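Local coordinates for protein endo-xylogalacturonan hydrolase A (Aspergillus tubingensis, PDB 4C2L) that hydrolyses xylogalacturonan, the xylose-substituted galacturonan of the hairy regions of pectin, as a secreted fungal enzyme of glycoside hydrolase family 28, at residues 70-75 with 102-107; 144-149 with 171-176; 238-243 with 279-284; 217-222 with 246-251. One frame throughout, in Å; residues are numbered along the deposited sequence. Where two conformers were deposited one is given.

Contact 1 (70-75 with 102-107); sequences CDIQVE and LKLRSL
Asp71 and Arg105 carry the charged part of this contact. The guanidinium grips the carboxylate side-on, NE reaching Asp71 OD1 at 2.8 Å and NH2 reaching Asp71 OD2 at 2.9 Å, yet the two planes stand 54° apart. CG of Arg105 sits between its backbone N and carbonyl carbon (chi1 57°), and from there the extended chain runs to the acid. Gln73 NE2 bonds to Asp71 OD2 at 2.7 Å, from the face opposite that used by Arg105 NH2, so this oxygen is held from both sides. Leu107 CD2 lies toward the rim of one guanidinium face, Lys103 CD over the centre of the other.

The backbones of 70-74 and 102-105 run parallel in register, as on successive coils of the right-handed parallel beta-helix of this family; Ile72 N donates to Lys103 O and Ile72 O accepts from Arg105 N.

Turned to the other face, Ile72 CD1 packs tightly on Leu102 CD1 at 3.5 Å, while Leu104 CD1 touches both Ile72 CG2 and Val74 CG2. Cys70 SG, in a disulfide with Cys67, touches Leu102.

Where the strands end, Glu75 OE2 takes Leu107 N with its syn lone pair at 2.8 Å; OE1 accepts from Ser106 OG and also bonds Thr108.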
loop_
_atom_site.group_PDB
_atom_site.type_symbol
_atom_site.label_atom_id
_atom_site.label_comp_id
_atom_site.label_asym_id
_atom_site.label_seq_id
_atom_site.Cartn_x
_atom_site.Cartn_y
_atom_site.Cartn_z
ATOM N N CYS A 70 9.502 -6.253 -22.313
ATOM C CA CYS A 70 8.388 -5.829 -23.143
ATOM C C CYS A 70 7.894 -4.471 -22.684
ATOM O O CYS A 70 8.173 -4.032 -21.560
ATOM C CB CYS A 70 7.248 -6.854 -23.105
ATOM S SG CYS A 70 6.222 -6.740 -21.630
ATOM N N ASP A 71 7.158 -3.813 -23.565
ATOM C CA ASP A 71 6.565 -2.516 -23.275
ATOM C C ASP A 71 5.062 -2.623 -23.542
ATOM O O ASP A 71 4.638 -2.859 -24.675
ATOM C CB ASP A 71 7.242 -1.458 -24.161
ATOM C CG ASP A 71 6.695 -0.045 -23.959
ATOM O OD1 ASP A 71 6.034 0.261 -22.934
ATOM O OD2 ASP A 71 6.964 0.787 -24.854
ATOM N N ILE A 72 4.263 -2.494 -22.485
ATOM C CA ILE A 72 2.808 -2.575 -22.588
ATOM C C ILE A 72 2.224 -1.170 -22.428
ATOM O O ILE A 72 2.208 -0.607 -21.327
ATOM C CB ILE A 72 2.221 -3.525 -21.516
ATOM C CG1 ILE A 72 2.914 -4.891 -21.588
ATOM C CG2 ILE A 72 0.717 -3.661 -21.672
ATOM C CD1 ILE A 72 2.539 -5.853 -20.465
ATOM N N GLN A 73 1.757 -0.610 -23.533
ATOM C CA GLN A 73 1.251 0.770 -23.544
ATOM C C GLN A 73 -0.261 0.772 -23.431
ATOM O O GLN A 73 -0.990 0.413 -24.365
ATOM C CB GLN A 73 1.740 1.519 -24.791
ATOM C CG GLN A 73 3.253 1.432 -24.934
ATOM C CD GLN A 73 3.793 2.115 -26.180
ATOM O OE1 GLN A 73 3.028 2.650 -27.004
ATOM N NE2 GLN A 73 5.114 2.079 -26.336
ATOM N N VAL A 74 -0.738 1.161 -22.258
ATOM C CA VAL A 74 -2.169 1.178 -21.991
ATOM C C VAL A 74 -2.650 2.606 -22.187
ATOM O O VAL A 74 -2.373 3.472 -21.346
ATOM C CB VAL A 74 -2.469 0.694 -20.556
ATOM C CG1 VAL A 74 -3.976 0.608 -20.314
ATOM C CG2 VAL A 74 -1.774 -0.647 -20.282
ATOM N N GLU A 75 -3.334 2.871 -23.304
ATOM C CA GLU A 75 -3.892 4.216 -23.530
ATOM C C GLU A 75 -5.410 4.229 -23.445
ATOM O O GLU A 75 -6.028 5.290 -23.358
ATOM C CB GLU A 75 -3.418 4.800 -24.873
ATOM C CG GLU A 75 -1.938 4.586 -25.155
ATOM C CD GLU A 75 -1.024 5.215 -24.107
ATOM O OE1 GLU A 75 -1.488 6.067 -23.330
ATOM O OE2 GLU A 75 0.159 4.860 -24.071
ATOM N N LEU A 102 9.838 -5.139 -17.636
ATOM C CA LEU A 102 8.490 -4.831 -18.040
ATOM C C LEU A 102 8.280 -3.340 -17.896
ATOM O O LEU A 102 8.738 -2.733 -16.930
ATOM C CB LEU A 102 7.475 -5.587 -17.171
ATOM C CG LEU A 102 6.076 -4.959 -17.139
ATOM C CD1 LEU A 102 5.277 -5.390 -18.356
ATOM C CD2 LEU A 102 5.313 -5.248 -15.859
ATOM N N LYS A 103 7.593 -2.763 -18.868
ATOM C CA LYS A 103 7.033 -1.426 -18.706
ATOM C C LYS A 103 5.532 -1.561 -18.900
ATOM O O LYS A 103 5.074 -2.021 -19.948
ATOM C CB LYS A 103 7.616 -0.447 -19.727
ATOM C CG LYS A 103 9.138 -0.433 -19.769
ATOM C CD LYS A 103 9.637 0.513 -20.858
ATOM C CE LYS A 103 11.111 0.283 -21.174
ATOM N NZ LYS A 103 11.277 -0.892 -22.077
ATOM N N LEU A 104 4.774 -1.197 -17.880
ATOM C CA LEU A 104 3.325 -1.181 -17.973
ATOM C C LEU A 104 2.958 0.264 -17.780
ATOM O O LEU A 104 3.040 0.797 -16.663
ATOM C CB LEU A 104 2.686 -2.061 -16.887
ATOM C CG LEU A 104 1.151 -2.088 -16.783
ATOM C CD1 LEU A 104 0.514 -2.705 -18.019
ATOM C CD2 LEU A 104 0.699 -2.870 -15.554
ATOM N N ARG A 105 2.588 0.919 -18.866
ATOM C CA ARG A 105 2.540 2.382 -18.793
ATOM C C ARG A 105 1.527 3.001 -19.709
ATOM O O ARG A 105 1.179 2.425 -20.729
ATOM C CB ARG A 105 3.926 2.938 -19.084
ATOM C CG ARG A 105 4.507 2.525 -20.429
ATOM C CD ARG A 105 5.908 3.114 -20.549
ATOM N NE ARG A 105 6.505 2.820 -21.837
ATOM C CZ ARG A 105 7.543 3.485 -22.332
ATOM N NH1 ARG A 105 8.070 4.498 -21.643
ATOM N NH2 ARG A 105 8.035 3.146 -23.509
ATOM N N SER A 106 1.037 4.176 -19.335
ATOM C CA SER A 106 0.262 4.979 -20.258
ATOM C C SER A 106 1.151 6.131 -20.683
ATOM O O SER A 106 1.614 6.897 -19.837
ATOM C CB SER A 106 -1.024 5.511 -19.621
ATOM O OG SER A 106 -1.696 6.354 -20.556
ATOM N N LEU A 107 1.444 6.211 -21.975
ATOM C CA LEU A 107 2.298 7.290 -22.483
ATOM C C LEU A 107 1.489 8.552 -22.782
ATOM O O LEU A 107 2.044 9.649 -22.835
ATOM C CB LEU A 107 3.127 6.828 -23.690
ATOM C CG LEU A 107 4.271 5.844 -23.397
ATOM C CD1 LEU A 107 4.967 5.401 -24.684
ATOM C CD2 LEU A 107 5.279 6.450 -22.413
HETATM O O HOH W 1 10.925 -3.434 -21.057
#

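Contact 2 (144-149 with 171-176); sequences LEISGL and SNLKMD
Leu173 lays its CD2 methyl against Leu149 CD1, 4.0 Å away, the two side chains running alongside each other in one direction. This is the more closely packed, buried part of the contact: the same methyl of Leu173 also reaches the CA of Ser147, and Ile146 CG2 stands a little farther off. With chi1 at 51°, CG of Leu149 is tucked over its own backbone, which swings the methyls back to Leu173.

Ser171 N binds Ile146 O at 2.8 Å, and Lys174 N binds Leu149 O beyond the bend. Between them Gly148, at positive phi, gives its N-H to Ser171 O at 3.1 Å and only weakly to Asn172 O.

The outer side is looser. Ser147 and Ser171 meet there through their CB atoms, 4.1 Å apart, and Asn172, at the corner of its strand, is exposed.

In the parallel beta-helix, strand 142-152 lies between 102-105 and 168-176. Leu173 also packs on Val204 of strand 199-207, and Ile146 on Leu136 and Ile138 of strand 134-139.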
loop_
_atom_site.group_PDB
_atom_site.type_symbol
_atom_site.label_atom_id
_atom_site.label_comp_id
_atom_site.label_asym_id
_atom_site.label_seq_id
_atom_site.Cartn_x
_atom_site.Cartn_y
_atom_site.Cartn_z
ATOM N N LEU A 144 10.960 -3.647 -13.322
ATOM C CA LEU A 144 9.566 -3.449 -13.668
ATOM C C LEU A 144 9.229 -1.990 -13.460
ATOM O O LEU A 144 9.568 -1.414 -12.427
ATOM C CB LEU A 144 8.669 -4.314 -12.784
ATOM C CG LEU A 144 9.110 -5.787 -12.684
ATOM C CD1 LEU A 144 8.408 -6.508 -11.552
ATOM C CD2 LEU A 144 8.881 -6.509 -13.997
ATOM N N GLU A 145 8.550 -1.405 -14.438
ATOM C CA GLU A 145 8.208 0.008 -14.387
ATOM C C GLU A 145 6.709 0.131 -14.664
ATOM O O GLU A 145 6.212 -0.403 -15.663
ATOM C CB GLU A 145 9.055 0.761 -15.429
ATOM C CG GLU A 145 8.918 2.272 -15.406
ATOM C CD GLU A 145 7.865 2.822 -16.367
ATOM O OE1 GLU A 145 7.276 2.066 -17.185
ATOM O OE2 GLU A 145 7.640 4.048 -16.311
ATOM N N ILE A 146 5.995 0.789 -13.752
ATOM C CA ILE A 146 4.556 0.974 -13.835
ATOM C C ILE A 146 4.298 2.473 -13.736
ATOM O O ILE A 146 4.595 3.089 -12.716
ATOM C CB ILE A 146 3.805 0.240 -12.697
ATOM C CG1 ILE A 146 4.215 -1.243 -12.638
ATOM C CG2 ILE A 146 2.290 0.349 -12.877
ATOM C CD1 ILE A 146 5.460 -1.481 -11.805
ATOM N N SER A 147 3.718 3.068 -14.777
ATOM C CA SER A 147 3.664 4.529 -14.807
ATOM C C SER A 147 2.568 5.135 -15.662
ATOM O O SER A 147 2.115 4.541 -16.638
ATOM C CB SER A 147 5.009 5.079 -15.281
ATOM O OG SER A 147 5.239 4.768 -16.651
ATOM N N GLY A 148 2.146 6.330 -15.268
ATOM C CA GLY A 148 1.306 7.175 -16.083
ATOM C C GLY A 148 -0.162 6.854 -16.102
ATOM O O GLY A 148 -0.941 7.563 -16.738
ATOM N N LEU A 149 -0.575 5.815 -15.392
ATOM C CA LEU A 149 -1.946 5.365 -15.573
ATOM C C LEU A 149 -2.787 5.553 -14.334
ATOM O O LEU A 149 -2.266 5.875 -13.267
ATOM C CB LEU A 149 -1.964 3.920 -16.069
ATOM C CG LEU A 149 -1.143 2.914 -15.297
ATOM C CD1 LEU A 149 -1.973 2.469 -14.100
ATOM C CD2 LEU A 149 -0.810 1.747 -16.212
ATOM N N SER A 171 5.476 5.129 -10.934
ATOM C CA SER A 171 5.600 6.585 -11.116
ATOM C C SER A 171 4.359 7.210 -11.734
ATOM O O SER A 171 3.773 6.634 -12.642
ATOM C CB SER A 171 6.812 6.875 -12.025
ATOM O OG SER A 171 6.930 8.257 -12.232
ATOM N N ASN A 172 3.979 8.404 -11.270
ATOM C CA ASN A 172 2.904 9.158 -11.912
ATOM C C ASN A 172 1.611 8.347 -12.018
ATOM O O ASN A 172 1.033 8.216 -13.101
ATOM C CB ASN A 172 3.351 9.616 -13.311
ATOM C CG ASN A 172 4.430 10.671 -13.247
ATOM O OD1 ASN A 172 4.361 11.573 -12.414
ATOM N ND2 ASN A 172 5.424 10.563 -14.108
ATOM N N LEU A 173 1.188 7.766 -10.902
ATOM C CA LEU A 173 -0.031 6.974 -10.875
ATOM C C LEU A 173 -1.146 7.725 -10.161
ATOM O O LEU A 173 -0.907 8.426 -9.161
ATOM C CB LEU A 173 0.202 5.625 -10.172
ATOM C CG LEU A 173 1.237 4.657 -10.737
ATOM C CD1 LEU A 173 1.219 3.368 -9.925
ATOM C CD2 LEU A 173 0.951 4.351 -12.210
ATOM N N LYS A 174 -2.358 7.589 -10.690
ATOM C CA LYS A 174 -3.550 8.103 -10.031
ATOM C C LYS A 174 -4.388 6.902 -9.610
ATOM O O LYS A 174 -4.775 6.103 -10.444
ATOM C CB LYS A 174 -4.344 9.007 -10.969
ATOM C CG LYS A 174 -5.574 9.620 -10.316
ATOM C CD LYS A 174 -5.903 10.979 -10.919
ATOM C CE LYS A 174 -6.956 10.852 -12.012
ATOM N NZ LYS A 174 -8.300 10.628 -11.412
ATOM N N MET A 175 -4.633 6.770 -8.311
ATOM C CA MET A 175 -5.290 5.573 -7.799
ATOM C C MET A 175 -6.478 5.986 -6.967
ATOM O O MET A 175 -6.356 6.791 -6.049
ATOM C CB MET A 175 -4.298 4.758 -6.966
ATOM C CG MET A 175 -3.120 4.291 -7.806
ATOM S SD MET A 175 -1.644 4.003 -6.821
ATOM C CE MET A 175 -2.311 2.857 -5.625
ATOM N N ASP A 176 -7.652 5.465 -7.310
ATOM C CA ASP A 176 -8.841 5.874 -6.581
ATOM C C ASP A 176 -9.823 4.743 -6.445
ATOM O O ASP A 176 -10.068 4.005 -7.398
ATOM C CB ASP A 176 -9.508 7.093 -7.259
ATOM C CG ASP A 176 -9.737 6.879 -8.754
ATOM O OD1 ASP A 176 -10.782 6.332 -9.128
ATOM O OD2 ASP A 176 -8.890 7.280 -9.572
#

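Contact 3 (238-243 with 279-284); sequences GSLGKS and STVSNV. With NAG (2-acetamido-2-deoxy-beta-D-glucopyranose), chain B; SO4 (sulfate ion), chain E.
Leu240 meets Val281 and Ser279 in a small, buried contact between two strands that are not hydrogen-bonded neighbours. The CD1 methyl of Leu240 touches Val281 CG2 at 3.5 Å, the leucine and valine side chains lying nearly perpendicular. CG of Leu240 lies anti to its carbonyl carbon and the chain is extended (chi2 179°), which carries CD1 past Ser279 to the valine. Nearer the backbone, Ser279 OG lies 3.2 Å from Leu240 CB and comes equally close to the carbonyl oxygen of Leu240.

Gly241 follows directly, with its N 3.5 Å from Ser279 OG. Its positive phi turns the chain away from the strand at a point where the serine hydroxyl leaves little room.

Farther out, each segment carries a bound group. After a cis peptide, Ser239 holds a sulfate, probably a crystallisation additive, by its N at 2.6 Å from O3 and its OG at 2.8 Å from O2. At the corner where the other strand bends, Asn283 ND2 is joined covalently to C1 of an N-acetylglucosamine.

Strands 235-240 and 279-294 belong to different walls of the beta-helix, with Leu240 reaching inward to Val248 of strand 246-259, while Val281 leans on Leu320 and Ile323 of strand 319-329.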
loop_
_atom_site.group_PDB
_atom_site.type_symbol
_atom_site.label_atom_id
_atom_site.label_comp_id
_atom_site.label_asym_id
_atom_site.label_seq_id
_atom_site.Cartn_x
_atom_site.Cartn_y
_atom_site.Cartn_z
ATOM N N GLY A 238 4.100 -2.505 8.630
ATOM C CA GLY A 238 3.411 -3.655 9.207
ATOM C C GLY A 238 2.034 -3.961 8.616
ATOM O O GLY A 238 1.692 -3.472 7.524
ATOM N N SER A 239 1.242 -4.782 9.318
ATOM C CA SER A 239 1.659 -5.361 10.609
ATOM C C SER A 239 2.810 -6.345 10.431
ATOM O O SER A 239 2.956 -6.971 9.387
ATOM C CB SER A 239 0.503 -6.090 11.286
ATOM O OG SER A 239 0.039 -7.145 10.468
ATOM N N LEU A 240 3.614 -6.473 11.475
ATOM C CA LEU A 240 4.696 -7.449 11.496
ATOM C C LEU A 240 4.510 -8.348 12.707
ATOM O O LEU A 240 3.994 -7.907 13.729
ATOM C CB LEU A 240 6.042 -6.723 11.626
ATOM C CG LEU A 240 6.350 -5.630 10.604
ATOM C CD1 LEU A 240 7.707 -5.035 10.941
ATOM C CD2 LEU A 240 6.327 -6.171 9.177
ATOM N N GLY A 241 4.926 -9.601 12.568
ATOM C CA GLY A 241 5.032 -10.516 13.704
ATOM C C GLY A 241 3.850 -11.448 13.924
ATOM O O GLY A 241 3.798 -12.131 14.940
ATOM N N LYS A 242 2.909 -11.499 12.971
ATOM C CA LYS A 242 1.684 -12.282 13.164
ATOM C C LYS A 242 1.991 -13.747 13.466
ATOM O O LYS A 242 1.423 -14.316 14.404
ATOM C CB LYS A 242 0.749 -12.189 11.946
ATOM C CG LYS A 242 -0.549 -12.975 12.103
ATOM C CD LYS A 242 -1.412 -12.830 10.852
ATOM C CE LYS A 242 -2.643 -13.725 10.879
ATOM N NZ LYS A 242 -3.400 -13.600 12.152
ATOM N N SER A 243 2.880 -14.344 12.681
ATOM C CA SER A 243 3.162 -15.774 12.824
ATOM C C SER A 243 4.610 -16.145 12.508
ATOM O O SER A 243 4.945 -17.332 12.410
ATOM C CB SER A 243 2.196 -16.587 11.963
ATOM O OG SER A 243 2.395 -16.290 10.599
ATOM N N SER A 279 9.411 -8.711 15.681
ATOM C CA SER A 279 9.454 -7.786 14.575
ATOM C C SER A 279 10.710 -6.947 14.701
ATOM O O SER A 279 11.030 -6.484 15.790
ATOM C CB SER A 279 8.244 -6.853 14.661
ATOM O OG SER A 279 7.036 -7.577 14.527
ATOM N N THR A 280 11.392 -6.741 13.586
ATOM C CA THR A 280 12.580 -5.901 13.541
ATOM C C THR A 280 12.362 -4.815 12.509
ATOM O O THR A 280 12.067 -5.103 11.349
ATOM C CB THR A 280 13.821 -6.745 13.188
ATOM O OG1 THR A 280 13.950 -7.786 14.169
ATOM C CG2 THR A 280 15.081 -5.912 13.184
ATOM N N VAL A 281 12.484 -3.557 12.927
ATOM C CA VAL A 281 12.333 -2.462 11.975
ATOM C C VAL A 281 13.550 -1.592 12.135
ATOM O O VAL A 281 13.791 -1.059 13.231
ATOM C CB VAL A 281 11.058 -1.637 12.237
ATOM C CG1 VAL A 281 10.890 -0.551 11.167
ATOM C CG2 VAL A 281 9.840 -2.550 12.261
ATOM N N SER A 282 14.326 -1.448 11.065
ATOM C CA SER A 282 15.562 -0.674 11.169
ATOM C C SER A 282 15.764 0.302 10.026
ATOM O O SER A 282 15.538 -0.018 8.864
ATOM C CB SER A 282 16.778 -1.599 11.333
ATOM O OG SER A 282 17.043 -2.329 10.156
ATOM N N ASN A 283 16.178 1.519 10.379
ATOM C CA ASN A 283 16.471 2.551 9.391
ATOM C C ASN A 283 15.244 2.876 8.544
ATOM O O ASN A 283 15.207 2.594 7.347
ATOM C CB ASN A 283 17.672 2.158 8.524
ATOM C CG ASN A 283 17.979 3.171 7.435
ATOM O OD1 ASN A 283 17.688 4.365 7.565
ATOM N ND2 ASN A 283 18.569 2.695 6.354
ATOM N N VAL A 284 14.253 3.469 9.192
ATOM C CA VAL A 284 13.051 3.924 8.513
ATOM C C VAL A 284 12.906 5.410 8.783
ATOM O O VAL A 284 12.856 5.832 9.929
ATOM C CB VAL A 284 11.804 3.157 8.979
ATOM C CG1 VAL A 284 10.556 3.729 8.318
ATOM C CG2 VAL A 284 11.956 1.666 8.661
HETATM C C1 NAG B . 18.891 3.540 5.241
HETATM C C2 NAG B . 20.245 3.127 4.658
HETATM C C3 NAG B . 20.549 3.883 3.369
HETATM C C4 NAG B . 19.368 3.812 2.391
HETATM C C5 NAG B . 18.057 4.196 3.111
HETATM C C6 NAG B . 16.784 4.122 2.252
HETATM C C7 NAG B . 21.951 2.499 6.291
HETATM C C8 NAG B . 22.989 3.012 7.250
HETATM N N2 NAG B . 21.287 3.431 5.619
HETATM O O3 NAG B . 21.707 3.331 2.774
HETATM O O4 NAG B . 19.635 4.692 1.307
HETATM O O5 NAG B . 17.878 3.391 4.262
HETATM O O6 NAG B . 16.690 2.899 1.552
HETATM O O7 NAG B . 21.760 1.288 6.171
HETATM S S SO4 E . -2.449 -5.723 8.360
HETATM O O1 SO4 E . -3.577 -4.767 8.357
HETATM O O2 SO4 E . -2.597 -6.617 9.535
HETATM O O3 SO4 E . -1.222 -4.914 8.414
HETATM O O4 SO4 E . -2.502 -6.561 7.149
#

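Contact 4 (217-222 with 246-251); sequences PSSNYV and DSVKNI. With NAG (2-acetamido-2-deoxy-beta-D-glucopyranose), chain B; NAG (2-acetamido-2-deoxy-beta-D-glucopyranose), chain C; SO4 (sulfate ion), chain J.
Two successive coils stack here at a corner of the fold, and much of the side-chain contact is polar: Asn220 and Tyr221 of one coil meet Lys249 and Asn250 of the next. Asn250 ND2 donates to Asn220 OD1 at 2.8 Å, in the carbonyl plane of the acceptor, with the two amides 37° apart. Asn250 ND2 gives a second bond, 2.8 Å, to O3 of another sulfate. Asn250 OD1 accepts from Asn283 ND2, so both ends of the amide are held.

The Asn250 amide lies over one face of the Tyr221 ring, the planes 22° apart. Asn250 CB makes a CH-pi contact 4.0 Å from the ring centroid, and ND2 sits above the same face toward the rim.

Both chains turn at Tyr221 and Asn250, which have positive phi. Asn250 and Asn283, at positive-phi corners of successive coils and bonded through their amides, resemble the asparagine columns known from parallel beta-helices. Val222 N bonds Asn250 O, which also accepts a hydrogen bond from O6 of the N-acetylglucosamine on Asn283, 2.7 Å away.

Lys249 lays its CG 3.3 Å from Asn220 OD1, and its extended chain carries NZ to the sulfate. Inside, Ile251 CD1 packs on Val222 CG2 at 3.7 Å. At the other end, Ser218 N bonds Ser247 O at 2.7 Å, while the Pro217 ring lies alongside the carboxylate of Asp246, whose OD2 is held by Gly241 N.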
loop_
_atom_site.group_PDB
_atom_site.type_symbol
_atom_site.label_atom_id
_atom_site.label_comp_id
_atom_site.label_asym_id
_atom_site.label_seq_id
_atom_site.Cartn_x
_atom_site.Cartn_y
_atom_site.Cartn_z
ATOM N N PRO A 217 6.563 -7.680 5.679
ATOM C CA PRO A 217 7.784 -8.423 6.006
ATOM C C PRO A 217 8.706 -8.623 4.814
ATOM O O PRO A 217 8.248 -8.916 3.698
ATOM C CB PRO A 217 7.234 -9.760 6.509
ATOM C CG PRO A 217 5.979 -9.359 7.197
ATOM C CD PRO A 217 5.374 -8.318 6.277
ATOM N N SER A 218 10.001 -8.451 5.067
ATOM C CA SER A 218 11.086 -8.572 4.082
ATOM C C SER A 218 11.200 -7.441 3.056
ATOM O O SER A 218 11.975 -7.554 2.099
ATOM C CB SER A 218 11.126 -9.962 3.415
ATOM O OG SER A 218 11.130 -10.959 4.422
ATOM N N SER A 219 10.463 -6.344 3.244
ATOM C CA SER A 219 10.741 -5.169 2.422
ATOM C C SER A 219 12.082 -4.556 2.826
ATOM O O SER A 219 12.431 -4.508 4.014
ATOM C CB SER A 219 9.616 -4.125 2.480
ATOM O OG SER A 219 9.216 -3.861 3.810
ATOM N N ASN A 220 12.824 -4.103 1.824
ATOM C CA ASN A 220 14.181 -3.585 2.033
ATOM C C ASN A 220 14.507 -2.630 0.906
ATOM O O ASN A 220 14.258 -2.926 -0.270
ATOM C CB ASN A 220 15.173 -4.766 2.026
ATOM C CG ASN A 220 16.577 -4.386 2.471
ATOM O OD1 ASN A 220 16.815 -3.310 3.029
ATOM N ND2 ASN A 220 17.531 -5.297 2.219
ATOM N N TYR A 221 15.080 -1.482 1.260
ATOM C CA TYR A 221 15.438 -0.447 0.280
ATOM C C TYR A 221 14.215 -0.006 -0.528
ATOM O O TYR A 221 14.136 -0.225 -1.749
ATOM C CB TYR A 221 16.581 -0.897 -0.629
ATOM C CG TYR A 221 17.871 -1.125 0.123
ATOM C CD1 TYR A 221 18.537 -0.063 0.733
ATOM C CD2 TYR A 221 18.427 -2.399 0.219
ATOM C CE1 TYR A 221 19.719 -0.266 1.438
ATOM C CE2 TYR A 221 19.620 -2.613 0.913
ATOM C CZ TYR A 221 20.252 -1.539 1.516
ATOM O OH TYR A 221 21.427 -1.743 2.207
ATOM N N VAL A 222 13.278 0.623 0.164
ATOM C CA VAL A 222 12.091 1.206 -0.474
ATOM C C VAL A 222 12.167 2.713 -0.318
ATOM O O VAL A 222 12.439 3.224 0.782
ATOM C CB VAL A 222 10.767 0.692 0.138
ATOM C CG1 VAL A 222 9.555 1.223 -0.646
ATOM C CG2 VAL A 222 10.758 -0.838 0.159
ATOM N N ASP A 246 9.644 -11.156 11.514
ATOM C CA ASP A 246 9.481 -10.330 10.327
ATOM C C ASP A 246 10.353 -9.093 10.437
ATOM O O ASP A 246 10.481 -8.524 11.524
ATOM C CB ASP A 246 8.035 -9.845 10.228
ATOM C CG ASP A 246 7.046 -10.957 9.929
ATOM O OD1 ASP A 246 7.422 -11.947 9.264
ATOM O OD2 ASP A 246 5.872 -10.816 10.338
ATOM N N SER A 247 10.925 -8.664 9.318
ATOM C CA SER A 247 11.715 -7.439 9.319
ATOM C C SER A 247 11.334 -6.477 8.199
ATOM O O SER A 247 10.891 -6.887 7.117
ATOM C CB SER A 247 13.208 -7.746 9.255
ATOM O OG SER A 247 13.569 -8.058 7.934
ATOM N N VAL A 248 11.493 -5.188 8.489
ATOM C CA VAL A 248 11.359 -4.129 7.486
ATOM C C VAL A 248 12.580 -3.247 7.696
ATOM O O VAL A 248 12.859 -2.844 8.837
ATOM C CB VAL A 248 10.063 -3.310 7.684
ATOM C CG1 VAL A 248 10.051 -2.080 6.770
ATOM C CG2 VAL A 248 8.841 -4.167 7.385
ATOM N N LYS A 249 13.335 -2.983 6.637
ATOM C CA LYS A 249 14.512 -2.129 6.782
ATOM C C LYS A 249 14.805 -1.202 5.636
ATOM O O LYS A 249 14.390 -1.448 4.493
ATOM C CB LYS A 249 15.762 -2.961 7.089
ATOM C CG LYS A 249 16.044 -4.081 6.139
ATOM C CD LYS A 249 17.105 -5.016 6.714
ATOM C CE LYS A 249 17.544 -5.971 5.632
ATOM N NZ LYS A 249 18.627 -6.866 6.128
ATOM N N ASN A 250 15.540 -0.136 5.946
ATOM C CA ASN A 250 16.099 0.740 4.916
ATOM C C ASN A 250 14.998 1.339 4.045
ATOM O O ASN A 250 14.967 1.184 2.803
ATOM C CB ASN A 250 17.145 -0.016 4.100
ATOM C CG ASN A 250 18.210 -0.647 4.983
ATOM O OD1 ASN A 250 18.670 -0.023 5.953
ATOM N ND2 ASN A 250 18.588 -1.892 4.678
ATOM N N ILE A 251 14.109 2.049 4.729
ATOM C CA ILE A 251 12.936 2.664 4.101
ATOM C C ILE A 251 13.067 4.173 4.189
ATOM O O ILE A 251 13.382 4.708 5.263
ATOM C CB ILE A 251 11.649 2.247 4.842
ATOM C CG1 ILE A 251 11.510 0.707 4.983
ATOM C CG2 ILE A 251 10.410 2.897 4.230
ATOM C CD1 ILE A 251 11.405 -0.057 3.683
HETATM C C1 NAG B . 18.891 3.540 5.241
HETATM C C2 NAG B . 20.245 3.127 4.658
HETATM C C3 NAG B . 20.549 3.883 3.369
HETATM C C4 NAG B . 19.368 3.812 2.391
HETATM C C5 NAG B . 18.057 4.196 3.111
HETATM C C6 NAG B . 16.784 4.122 2.252
HETATM C C7 NAG B . 21.951 2.499 6.291
HETATM C C8 NAG B . 22.989 3.012 7.250
HETATM N N2 NAG B . 21.287 3.431 5.619
HETATM O O3 NAG B . 21.707 3.331 2.774
HETATM O O4 NAG B . 19.635 4.692 1.307
HETATM O O5 NAG B . 17.878 3.391 4.262
HETATM O O6 NAG B . 16.690 2.899 1.552
HETATM O O7 NAG B . 21.760 1.288 6.171
HETATM C C1 NAG C . 19.478 3.994 0.053
HETATM C C2 NAG C . 19.311 5.019 -1.079
HETATM C C3 NAG C . 19.384 4.428 -2.486
HETATM C C4 NAG C . 20.388 3.289 -2.638
HETATM C C5 NAG C . 20.353 2.353 -1.422
HETATM C C6 NAG C . 21.447 1.299 -1.506
HETATM C C7 NAG C . 17.961 6.945 -0.486
HETATM C C8 NAG C . 16.587 7.551 -0.416
HETATM N N2 NAG C . 18.036 5.707 -0.965
HETATM O O3 NAG C . 19.777 5.472 -3.340
HETATM O O4 NAG C . 20.112 2.583 -3.834
HETATM O O5 NAG C . 20.536 3.097 -0.227
HETATM O O6 NAG C . 22.688 1.965 -1.461
HETATM O O7 NAG C . 18.948 7.566 -0.107
HETATM S S SO4 J . 21.098 -4.023 6.964
HETATM O O1 SO4 J . 20.335 -3.500 8.124
HETATM O O2 SO4 J . 22.546 -3.813 7.223
HETATM O O3 SO4 J . 20.731 -3.329 5.708
HETATM O O4 SO4 J . 20.804 -5.474 6.833
HETATM O O HOH W 2 10.888 -10.718 7.195
HETATM O O HOH W 3 13.671 -6.622 5.382
#

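Contacts 1, 2 and 4 each join successive coils of the beta-helix, whereas contact 3 runs between different walls. Contacts 1 and 2 are neighbours, their centres about 10 Å apart, because strands 102-105 and 142-152 pair directly; contacts 3 and 4 have centres about 8 Å apart and share the glycan on Asn283. The centres of contacts 1 and 3 are about 34 Å apart, on opposite sides of the chain's centre. Burial dominates in contacts 1 and 3, but the first adds a salt bridge to its apolar face while the other is small and chiefly apolar. Contacts 2 and 4 are partly buried bends: leucine packing marks the former, hydrogen-bonded amides and sugar the latter.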